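Local coordinates for protein hydroxylase (Rhodococcus sp., PDB 2OR0) that is a putative flavin-dependent hydroxylase of the acyl-CoA dehydrogenase family, probably using reduced flavin and molecular oxygen to put one oxygen atom into its substrate, at residues 299-304 with 349-354; 354-359 with 368-373. All coordinates share one frame; numbering follows the deposited sequence.

Overall arrangement
Both contacts lie in the helical C-terminal domain of an acyl-CoA dehydrogenase-like chain and share helix 331-356, which meets helix 292-324 in contact 1 and residues 368-373, on helix 370-381, in contact 2. Their centres are about 11 Å apart, and each is 21 to 22 Å from the centre of the chain. E354 belongs to both: its CB packs in contact 1, and its carboxylate binds R358 within contact 2. The two also touch directly, S301 OG lying 3.5 Å from I355 CG2. Helix 250-277 borders both contacts, its side chains touching A302 and A352 next to contact 1 and I355, A359 and M370 in contact 2. No ligand or catalytic residue is identified at either contact.

Contact 1: residues 299-304 with 349-354; sequences GESAAE and VRAADE
Helix segments 299-304 and 349-354 run antiparallel, their axes 8.6 Å apart at closest approach with a signed crossing angle of -164°. They come nearest at S301 and A351, whose CA atoms are only 4.6 Å apart, a spacing made possible by the small side chains there. S301 OG donates a hydrogen bond of 3.0 Å to the backbone O of A351. With OG anti to its own carbonyl carbon (chi1 -70°), the hydroxyl reaches the A351 carbonyl from the side, at a C=O...OG angle of 122°, and is tilted modestly from the carbonyl plane. S301 OG also rests 3.6 Å from E354 CB, one turn beyond A351. A351 CB is directed at the facing helix, where it lies 3.6 Å from S301 O and 3.8 Å from E304 CB. Each glutamate thus takes part through its CB, E304 against the A351 methyl and E354 against the S301 hydroxyl. Beyond CB, the E354 chain bends at chi2 and its end leads away from helix 292-324. Next to E354, D353 OD1 accepts hydrogen bonds from W374 and H378 of helix 370-381. Small S301 and A351 let the helices pass closely, and the buried serine hydroxyl ties one helix to the main chain of the other, while E304 and E354, both exposed, flank it through their CB atoms.

Contact 2: residues 354-359 with 368-373; sequences EIFARA and TPMQRF
The F356 ring meets M370, a selenomethionine, at its edge: SE lies near the ring plane, 5.4 Å from the centroid and 83° off the normal, in a Met-aromatic contact. Q371 comes obliquely, its CA and CB each 3.9 Å from F356 CE1, and W374 stacks with the same ring. M370 is fully extended, with CG anti to the backbone N (chi1 -179°), which carries its methyl across to helix 331-356. There CE touches I355 CG1 at 3.7 Å and sits equally close to the F356 backbone N, while SE lies 4.0 Å from A359 CB. H273 of helix 250-277 adjoins I355, A359 and M370. Cutting F356 back to an alanine is likely to open a gap beside M370 SE and Q371 CB and leave W374 without its stacking partner. Within the segments, Q371 NE2 donates a 2.8 Å bond to T368 O, and R358 NH1, with E354 OE1 in its guanidinium plane, forms a salt bridge of 3.2 Å. F356 to A359 form a type I turn. Together these pack two successive helices joined by a loop, the selenomethionine of one reaching the C-terminal part of the other, within the helical C-terminal domain of the acyl-CoA dehydrogenase family.

Contact 1: residues 299-304 with 349-354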
loop_
_atom_site.group_PDB
_atom_site.type_symbol
_atom_site.label_atom_id
_atom_site.label_comp_id
_atom_site.label_asym_id
_atom_site.label_seq_id
_atom_site.Cartn_x
_atom_site.Cartn_y
_atom_site.Cartn_z
ATOM N N GLY A 299 1.513 4.231 -26.870
ATOM C CA GLY A 299 0.245 4.957 -26.667
ATOM C C GLY A 299 -0.820 4.070 -26.016
ATOM O O GLY A 299 -1.480 4.479 -25.067
ATOM N N GLU A 300 -0.966 2.843 -26.508
ATOM C CA GLU A 300 -1.956 1.934 -25.974
ATOM C C GLU A 300 -1.711 1.674 -24.495
ATOM O O GLU A 300 -2.640 1.736 -23.694
ATOM C CB GLU A 300 -1.943 0.597 -26.719
ATOM C CG GLU A 300 -2.337 0.685 -28.174
ATOM C CD GLU A 300 -2.162 -0.651 -28.930
ATOM O OE1 GLU A 300 -1.445 -1.568 -28.429
ATOM O OE2 GLU A 300 -2.721 -0.763 -30.054
ATOM N N SER A 301 -0.466 1.388 -24.133
ATOM C CA SER A 301 -0.119 1.106 -22.741
ATOM C C SER A 301 -0.284 2.310 -21.837
ATOM O O SER A 301 -0.806 2.165 -20.724
ATOM C CB SER A 301 1.319 0.562 -22.623
ATOM O OG SER A 301 1.367 -0.748 -23.172
ATOM N N ALA A 302 0.155 3.487 -22.310
ATOM C CA ALA A 302 -0.049 4.738 -21.565
ATOM C C ALA A 302 -1.522 5.008 -21.301
ATOM O O ALA A 302 -1.850 5.531 -20.245
ATOM C CB ALA A 302 0.579 5.937 -22.300
ATOM N N ALA A 303 -2.400 4.672 -22.261
ATOM C CA ALA A 303 -3.839 4.886 -22.079
ATOM C C ALA A 303 -4.414 3.985 -20.943
ATOM O O ALA A 303 -5.206 4.430 -20.079
ATOM C CB ALA A 303 -4.586 4.692 -23.387
ATOM N N GLU A 304 -3.984 2.733 -20.929
ATOM C CA GLU A 304 -4.392 1.775 -19.891
ATOM C C GLU A 304 -3.926 2.175 -18.507
ATOM O O GLU A 304 -4.695 2.100 -17.565
ATOM C CB GLU A 304 -3.876 0.360 -20.208
ATOM C CG GLU A 304 -4.366 -0.172 -21.509
ATOM C CD GLU A 304 -5.879 -0.305 -21.545
ATOM O OE1 GLU A 304 -6.385 -1.273 -20.944
ATOM O OE2 GLU A 304 -6.560 0.526 -22.199
ATOM N N VAL A 349 -0.411 -3.271 -14.645
ATOM C CA VAL A 349 0.656 -4.269 -14.808
ATOM C C VAL A 349 0.691 -4.886 -16.211
ATOM O O VAL A 349 1.775 -4.998 -16.802
ATOM C CB VAL A 349 0.657 -5.345 -13.704
ATOM C CG1 VAL A 349 1.780 -6.354 -13.969
ATOM C CG2 VAL A 349 0.848 -4.677 -12.329
ATOM N N ARG A 350 -0.469 -5.273 -16.740
ATOM C CA ARG A 350 -0.509 -5.800 -18.093
ATOM C C ARG A 350 0.053 -4.806 -19.131
ATOM O O ARG A 350 0.712 -5.219 -20.096
ATOM C CB ARG A 350 -1.919 -6.201 -18.517
ATOM C CG ARG A 350 -2.406 -7.544 -17.912
ATOM C CD ARG A 350 -3.670 -8.049 -18.639
ATOM N NE ARG A 350 -4.220 -9.239 -17.982
ATOM C CZ ARG A 350 -5.272 -9.227 -17.167
ATOM N NH1 ARG A 350 -5.901 -8.073 -16.913
ATOM N NH2 ARG A 350 -5.701 -10.368 -16.603
ATOM N N ALA A 351 -0.229 -3.522 -18.942
ATOM C CA ALA A 351 0.258 -2.452 -19.830
ATOM C C ALA A 351 1.780 -2.299 -19.747
ATOM O O ALA A 351 2.473 -2.085 -20.775
ATOM C CB ALA A 351 -0.425 -1.135 -19.461
ATOM N N ALA A 352 2.307 -2.404 -18.530
ATOM C CA ALA A 352 3.738 -2.404 -18.355
ATOM C C ALA A 352 4.376 -3.625 -19.032
ATOM O O ALA A 352 5.476 -3.500 -19.589
ATOM C CB ALA A 352 4.102 -2.368 -16.870
ATOM N N ASP A 353 3.719 -4.794 -18.965
ATOM C CA ASP A 353 4.236 -5.980 -19.681
ATOM C C ASP A 353 4.353 -5.738 -21.196
ATOM O O ASP A 353 5.295 -6.214 -21.824
ATOM C CB ASP A 353 3.391 -7.228 -19.478
ATOM C CG ASP A 353 3.445 -7.767 -18.051
ATOM O OD1 ASP A 353 4.431 -7.473 -17.317
ATOM O OD2 ASP A 353 2.476 -8.490 -17.666
ATOM N N GLU A 354 3.353 -5.066 -21.782
ATOM C CA GLU A 354 3.310 -4.871 -23.220
ATOM C C GLU A 354 4.484 -3.994 -23.670
ATOM O O GLU A 354 5.079 -4.239 -24.697
ATOM C CB GLU A 354 1.947 -4.293 -23.668
ATOM C CG GLU A 354 0.816 -5.280 -23.516
ATOM C CD GLU A 354 0.992 -6.525 -24.427
ATOM O OE1 GLU A 354 1.382 -6.372 -25.602
ATOM O OE2 GLU A 354 0.732 -7.654 -23.972
#

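Contact 2: residues 354-359 with 368-373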
loop_
_atom_site.group_PDB
_atom_site.type_symbol
_atom_site.label_atom_id
_atom_site.label_comp_id
_atom_site.label_asym_id
_atom_site.label_seq_id
_atom_site.Cartn_x
_atom_site.Cartn_y
_atom_site.Cartn_z
ATOM N N GLU A 354 3.353 -5.066 -21.782
ATOM C CA GLU A 354 3.310 -4.871 -23.220
ATOM C C GLU A 354 4.484 -3.994 -23.670
ATOM O O GLU A 354 5.079 -4.239 -24.697
ATOM C CB GLU A 354 1.947 -4.293 -23.668
ATOM C CG GLU A 354 0.816 -5.280 -23.516
ATOM C CD GLU A 354 0.992 -6.525 -24.427
ATOM O OE1 GLU A 354 1.382 -6.372 -25.602
ATOM O OE2 GLU A 354 0.732 -7.654 -23.972
ATOM N N ILE A 355 4.840 -2.983 -22.893
ATOM C CA ILE A 355 5.990 -2.159 -23.296
ATOM C C ILE A 355 7.335 -2.802 -22.969
ATOM O O ILE A 355 8.292 -2.609 -23.710
ATOM C CB ILE A 355 5.933 -0.720 -22.758
ATOM C CG1 ILE A 355 5.764 -0.707 -21.232
ATOM C CG2 ILE A 355 4.802 0.053 -23.440
ATOM C CD1 ILE A 355 5.919 0.713 -20.623
ATOM N N PHE A 356 7.401 -3.570 -21.882
ATOM C CA PHE A 356 8.641 -4.271 -21.554
ATOM C C PHE A 356 8.989 -5.261 -22.675
ATOM O O PHE A 356 10.144 -5.398 -23.050
ATOM C CB PHE A 356 8.560 -4.986 -20.189
ATOM C CG PHE A 356 9.920 -5.488 -19.687
ATOM C CD1 PHE A 356 10.938 -4.581 -19.350
ATOM C CD2 PHE A 356 10.175 -6.844 -19.556
ATOM C CE1 PHE A 356 12.203 -5.019 -18.907
ATOM C CE2 PHE A 356 11.439 -7.306 -19.097
ATOM C CZ PHE A 356 12.453 -6.395 -18.777
ATOM N N ALA A 357 7.991 -5.949 -23.198
ATOM C CA ALA A 357 8.212 -6.882 -24.293
ATOM C C ALA A 357 8.735 -6.194 -25.580
ATOM O O ALA A 357 9.204 -6.880 -26.487
ATOM C CB ALA A 357 6.947 -7.629 -24.606
ATOM N N ARG A 358 8.621 -4.870 -25.683
ATOM C CA ARG A 358 9.066 -4.182 -26.898
ATOM C C ARG A 358 10.300 -3.342 -26.604
ATOM O O ARG A 358 10.704 -2.542 -27.428
ATOM C CB ARG A 358 7.948 -3.300 -27.458
ATOM C CG ARG A 358 6.744 -4.098 -27.949
ATOM C CD ARG A 358 5.628 -3.186 -28.500
ATOM N NE ARG A 358 4.676 -3.938 -29.304
ATOM C CZ ARG A 358 3.670 -4.662 -28.815
ATOM N NH1 ARG A 358 3.452 -4.746 -27.498
ATOM N NH2 ARG A 358 2.883 -5.317 -29.652
ATOM N N ALA A 359 10.875 -3.513 -25.417
ATOM C CA ALA A 359 12.020 -2.722 -25.018
ATOM C C ALA A 359 13.336 -3.351 -25.478
ATOM O O ALA A 359 14.347 -2.705 -25.445
ATOM C CB ALA A 359 12.020 -2.483 -23.492
ATOM N N THR A 368 20.100 -1.082 -16.073
ATOM C CA THR A 368 19.076 -0.185 -16.638
ATOM C C THR A 368 17.854 -0.201 -15.710
ATOM O O THR A 368 17.451 -1.272 -15.283
ATOM C CB THR A 368 18.680 -0.569 -18.108
ATOM O OG1 THR A 368 18.015 -1.838 -18.126
ATOM C CG2 THR A 368 19.914 -0.591 -19.041
ATOM N N PRO A 369 17.297 0.982 -15.357
ATOM C CA PRO A 369 16.222 1.039 -14.353
ATOM C C PRO A 369 14.856 0.453 -14.720
ATOM O O PRO A 369 14.124 0.067 -13.816
ATOM C CB PRO A 369 16.088 2.538 -14.046
ATOM C CG PRO A 369 16.611 3.228 -15.304
ATOM C CD PRO A 369 17.707 2.331 -15.823
HETATM N N MSE A 370 14.488 0.407 -16.008
HETATM C CA MSE A 370 13.119 -0.005 -16.362
HETATM C C MSE A 370 12.764 -1.388 -15.793
HETATM O O MSE A 370 11.682 -1.560 -15.233
HETATM C CB MSE A 370 12.865 0.003 -17.878
HETATM C CG MSE A 370 11.428 -0.393 -18.227
HETATM SE SE MSE A 370 11.125 -0.605 -20.120
HETATM C CE MSE A 370 9.209 -0.931 -20.040
ATOM N N GLN A 371 13.681 -2.347 -15.935
ATOM C CA GLN A 371 13.462 -3.724 -15.472
ATOM C C GLN A 371 13.128 -3.807 -13.988
ATOM O O GLN A 371 12.423 -4.734 -13.579
ATOM C CB GLN A 371 14.642 -4.671 -15.836
ATOM C CG GLN A 371 16.064 -4.232 -15.438
ATOM C CD GLN A 371 16.297 -4.298 -13.960
ATOM O OE1 GLN A 371 15.785 -5.206 -13.286
ATOM N NE2 GLN A 371 17.078 -3.345 -13.428
ATOM N N ARG A 372 13.625 -2.849 -13.195
ATOM C CA ARG A 372 13.417 -2.854 -11.738
ATOM C C ARG A 372 11.978 -2.440 -11.455
ATOM O O ARG A 372 11.324 -3.015 -10.607
ATOM C CB ARG A 372 14.430 -1.917 -11.012
ATOM C CG ARG A 372 14.343 -1.871 -9.425
ATOM C CD ARG A 372 15.139 -0.649 -8.814
ATOM N NE ARG A 372 16.393 -0.656 -9.506
ATOM C CZ ARG A 372 16.973 0.324 -10.175
ATOM N NH1 ARG A 372 16.510 1.562 -10.178
ATOM N NH2 ARG A 372 18.094 0.015 -10.812
ATOM N N PHE A 373 11.485 -1.444 -12.194
ATOM C CA PHE A 373 10.080 -1.031 -12.093
ATOM C C PHE A 373 9.194 -2.143 -12.577
ATOM O O PHE A 373 8.190 -2.433 -11.962
ATOM C CB PHE A 373 9.801 0.278 -12.852
ATOM C CG PHE A 373 10.414 1.500 -12.194
ATOM C CD1 PHE A 373 9.729 2.196 -11.203
ATOM C CD2 PHE A 373 11.682 1.940 -12.567
ATOM C CE1 PHE A 373 10.299 3.310 -10.611
ATOM C CE2 PHE A 373 12.283 3.060 -11.966
ATOM C CZ PHE A 373 11.579 3.750 -10.992
#